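Local coordinates for molybdate-binding protein MolA (Haemophilus influenzae, PDB 3PSH) that binds molybdate and tungstate in the periplasm and, as part of the MolBCA ABC transporter, serves low-affinity molybdate import, at residues N253-G256 and W257-I260; A211-V214 and A215-T218. All blocks are in the same frame, centred on the assembly; numbering follows the deposited sequence.

Contact 1: N253-G256 and W257-I260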
loop_
_atom_site.group_PDB
_atom_site.type_symbol
_atom_site.label_atom_id
_atom_site.label_comp_id
_atom_site.label_asym_id
_atom_site.label_seq_id
_atom_site.Cartn_x
_atom_site.Cartn_y
_atom_site.Cartn_z
ATOM N N ASN A 253 -8.657 18.974 16.930
ATOM C CA ASN A 253 -9.711 19.450 17.886
ATOM C C ASN A 253 -9.599 18.720 19.233
ATOM O O ASN A 253 -10.408 18.924 20.151
ATOM C CB ASN A 253 -11.082 19.241 17.281
ATOM C CG ASN A 253 -11.246 19.964 15.917
ATOM O OD1 ASN A 253 -10.555 20.955 15.578
ATOM N ND2 ASN A 253 -12.151 19.408 15.093
ATOM N N ASP A 254 -8.578 17.852 19.356
ATOM C CA ASP A 254 -8.393 17.044 20.536
ATOM C C ASP A 254 -7.365 17.736 21.437
ATOM O O ASP A 254 -6.154 17.745 21.179
ATOM C CB ASP A 254 -8.073 15.576 20.183
ATOM C CG ASP A 254 -8.016 14.715 21.399
ATOM O OD1 ASP A 254 -7.873 15.275 22.529
ATOM O OD2 ASP A 254 -8.170 13.463 21.274
ATOM N N GLN A 255 -7.863 18.369 22.498
ATOM C CA GLN A 255 -6.946 18.922 23.486
ATOM C C GLN A 255 -5.803 18.018 24.014
ATOM O O GLN A 255 -4.725 18.530 24.313
ATOM C CB GLN A 255 -7.747 19.633 24.641
ATOM C CG GLN A 255 -6.878 20.652 25.507
ATOM C CD GLN A 255 -6.211 21.861 24.736
ATOM O OE1 GLN A 255 -6.651 22.263 23.637
ATOM N NE2 GLN A 255 -5.132 22.415 25.323
ATOM N N GLY A 256 -5.977 16.700 24.101
ATOM C CA GLY A 256 -4.935 15.799 24.617
ATOM C C GLY A 256 -3.678 15.801 23.750
ATOM O O GLY A 256 -2.612 15.483 24.218
ATOM N N TRP A 257 -3.859 16.166 22.476
ATOM C CA TRP A 257 -2.805 16.190 21.445
ATOM C C TRP A 257 -2.121 17.556 21.333
ATOM O O TRP A 257 -1.067 17.683 20.619
ATOM C CB TRP A 257 -3.362 15.806 20.068
ATOM C CG TRP A 257 -3.741 14.349 19.981
ATOM C CD1 TRP A 257 -4.748 13.699 20.660
ATOM C CD2 TRP A 257 -3.196 13.398 19.058
ATOM N NE1 TRP A 257 -4.822 12.348 20.233
ATOM C CE2 TRP A 257 -3.833 12.145 19.304
ATOM C CE3 TRP A 257 -2.117 13.429 18.155
ATOM C CZ2 TRP A 257 -3.480 10.969 18.568
ATOM C CZ3 TRP A 257 -1.758 12.232 17.459
ATOM C CH2 TRP A 257 -2.460 11.040 17.673
ATOM N N ALA A 258 -2.710 18.578 21.979
ATOM C CA ALA A 258 -2.288 19.989 21.761
ATOM C C ALA A 258 -0.809 20.388 22.004
ATOM O O ALA A 258 -0.296 21.355 21.369
ATOM C CB ALA A 258 -3.228 20.959 22.527
ATOM N N ASN A 259 -0.149 19.665 22.911
ATOM C CA ASN A 259 1.226 19.949 23.301
ATOM C C ASN A 259 2.251 19.157 22.487
ATOM O O ASN A 259 3.433 19.440 22.530
ATOM C CB ASN A 259 1.496 19.663 24.776
ATOM C CG ASN A 259 0.881 20.702 25.687
ATOM O OD1 ASN A 259 0.633 20.391 26.830
ATOM N ND2 ASN A 259 0.643 21.933 25.199
ATOM N N ILE A 260 1.809 18.146 21.752
ATOM C CA ILE A 260 2.725 17.607 20.765
ATOM C C ILE A 260 3.324 18.650 19.788
ATOM O O ILE A 260 2.671 19.520 19.201
ATOM C CB ILE A 260 2.013 16.461 19.988
ATOM C CG1 ILE A 260 1.644 15.339 20.947
ATOM C CG2 ILE A 260 2.877 16.023 18.879
ATOM C CD1 ILE A 260 0.617 14.467 20.195
HETATM O O HOH W 1 -6.782 10.771 21.679
#
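Asp254 and Trp257 are brought together by different first torsions: the carboxylate of Asp254 is swung trans to its own backbone N (chi1 -174°), whereas the indole of Trp257 lies trans to its carbonyl carbon (chi1 -70°). The pyrrole side of the indole thereby passes beside the carboxylate, with Asp254 OD2 3.5 Å from Trp257 CD1, and the two planes are inclined at 53°. A water completes the meeting: it lies in the plane of the ring at its edge, accepts from Trp257 NE1 at 2.9 Å and donates to Asp254 OD2 at 3.1 Å, so the water links the indole N-H to the carboxylate that already packs against the pyrrole ring. The other carboxylate oxygen serves the backbone. Asp254 OD1 accepts from Gly256 N at 2.8 Å, on its anti side and somewhat out of the carboxylate plane, which makes an Asx turn at the start of a short 3-10 segment in the loop between helix 247-252 and helix 261-264. Aspartate suits this place because one short side chain can bind both the turn and the water. The 3-10 pattern follows in the backbone: Trp257 N donates to Asp254 O and Ala258 N to Gln255 O, each at 3.1 Å. The Gln255 chain bends back, laying its amide over the small methyl of Ala258, with Gln255 NE2 3.7 Å from Ala258 CB. Trp257, buried, reaches inward to Leu227 and Val230 of helix 227-233 and to Leu193; its large ring packs the loop against the helix. A type I turn then runs from Trp257 to Ile260, the N-cap residue of helix 261-264; the Ile260 side chain packs on Val230 and Leu231.

Contact 2: A211-V214 and A215-T218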
loop_
_atom_site.group_PDB
_atom_site.type_symbol
_atom_site.label_atom_id
_atom_site.label_comp_id
_atom_site.label_asym_id
_atom_site.label_seq_id
_atom_site.Cartn_x
_atom_site.Cartn_y
_atom_site.Cartn_z
ATOM N N ALA A 211 13.157 11.317 6.625
ATOM C CA ALA A 211 12.400 11.301 7.827
ATOM C C ALA A 211 12.531 9.988 8.504
ATOM O O ALA A 211 13.271 9.132 8.030
ATOM C CB ALA A 211 10.875 11.583 7.526
ATOM N N TYR A 212 11.906 9.874 9.631
ATOM C CA TYR A 212 12.008 8.678 10.464
ATOM C C TYR A 212 10.710 8.447 11.176
ATOM O O TYR A 212 10.143 9.386 11.698
ATOM C CB TYR A 212 13.098 8.878 11.517
ATOM C CG TYR A 212 13.076 7.740 12.472
ATOM C CD1 TYR A 212 13.238 6.385 11.949
ATOM C CD2 TYR A 212 12.785 7.946 13.852
ATOM C CE1 TYR A 212 13.171 5.238 12.796
ATOM C CE2 TYR A 212 12.632 6.775 14.724
ATOM C CZ TYR A 212 12.835 5.440 14.149
ATOM O OH TYR A 212 12.712 4.382 15.030
ATOM N N ASN A 213 10.235 7.197 11.221
ATOM C CA ASN A 213 8.973 6.827 11.839
ATOM C C ASN A 213 9.202 6.687 13.349
ATOM O O ASN A 213 9.774 5.649 13.769
ATOM C CB ASN A 213 8.438 5.481 11.213
ATOM C CG ASN A 213 7.182 5.013 11.882
ATOM O OD1 ASN A 213 6.672 5.648 12.794
ATOM N ND2 ASN A 213 6.580 3.918 11.357
ATOM N N VAL A 214 8.723 7.653 14.184
ATOM C CA VAL A 214 9.031 7.586 15.638
ATOM C C VAL A 214 8.577 6.281 16.335
ATOM O O VAL A 214 9.215 5.870 17.310
ATOM C CB VAL A 214 8.453 8.811 16.378
ATOM C CG1 VAL A 214 8.941 10.040 15.670
ATOM C CG2 VAL A 214 6.931 8.823 16.325
ATOM N N ALA A 215 7.530 5.639 15.802
ATOM C CA ALA A 215 6.914 4.425 16.434
ATOM C C ALA A 215 7.740 3.155 16.134
ATOM O O ALA A 215 7.582 2.152 16.861
ATOM C CB ALA A 215 5.561 4.209 15.898
ATOM N N ALA A 216 8.596 3.178 15.105
ATOM C CA ALA A 216 9.155 1.921 14.558
ATOM C C ALA A 216 10.207 1.203 15.406
ATOM O O ALA A 216 10.516 -0.000 15.177
ATOM C CB ALA A 216 9.710 2.183 13.201
ATOM N N ALA A 217 10.842 1.925 16.324
ATOM C CA ALA A 217 11.751 1.308 17.300
ATOM C C ALA A 217 11.120 0.441 18.404
ATOM O O ALA A 217 11.855 -0.388 19.030
ATOM C CB ALA A 217 12.579 2.385 17.942
ATOM N N THR A 218 9.835 0.671 18.725
ATOM C CA THR A 218 9.171 0.104 19.933
ATOM C C THR A 218 7.839 -0.644 19.588
ATOM O O THR A 218 7.400 -1.505 20.337
ATOM C CB THR A 218 8.984 1.129 21.153
ATOM O OG1 THR A 218 8.003 2.120 20.841
ATOM C CG2 THR A 218 10.291 1.869 21.587
HETATM O O HOH W 2 9.714 3.686 18.885
#
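A type I beta turn from Asn213 to Ala216 takes the chain off the end of strand 211-213, an outermost strand of the four-stranded parallel sheet that also holds strand 184-188. Its defining bond is nearly straight: Ala216 N gives its hydrogen to Asn213 O at 3.0 Å with an angle of 168° at the hydrogen. The side chain of Asn213 adds a second grip. Because its CG is trans to the backbone N (chi1 176°), the amide folds over the turn and OD1 accepts from Ala215 N at 3.1 Å, the donor standing well above the plane of the amide carbonyl. The same oxygen lies 3.6 Å from Ala215 CB. Asparagine suits the site since its amide has two different ends: OD1 holds the turn while ND2 donates to the backbone O of Tyr196, a molybdate-binding residue.

The Tyr212 side chain extends alongside the turn until its OH lies 3.5 Å from Ala217 CB; the short side chains of Ala216 and Ala217 suit this close approach. Val214 and Ala215 instead present small apolar groups to Trp233 of helix 227-233. A water gives a hydrogen to Val214 O at 2.7 Å and is also hydrogen-bonded to Thr218 OG1, tying together the two residues that flank the helically wound 215-217. With Asn213 OD1 accepting from the backbone N-H two residues on, this is the geometry of an Asx turn superimposed on a type I beta turn.

Both contacts are turns braced by a side-chain oxygen that accepts from a backbone N-H two residues on, one from an aspartate and one from an asparagine. Contact 2 comes first in the chain; the two centres are about 20 Å apart and the nearest atoms about 9 Å, so they do not touch. Both pack on helix 227-233, contact 2 towards its C-terminal end. Their relation to the ligand differs. The side chain of Asn213 is about 11 Å from the molybdate ion and about 5 Å from the side chain of Tyr196, consistent with a second-shell position, since Asn213 also bonds to the backbone of Tyr196, whereas 253-260 lies at the surface, away from the binding site.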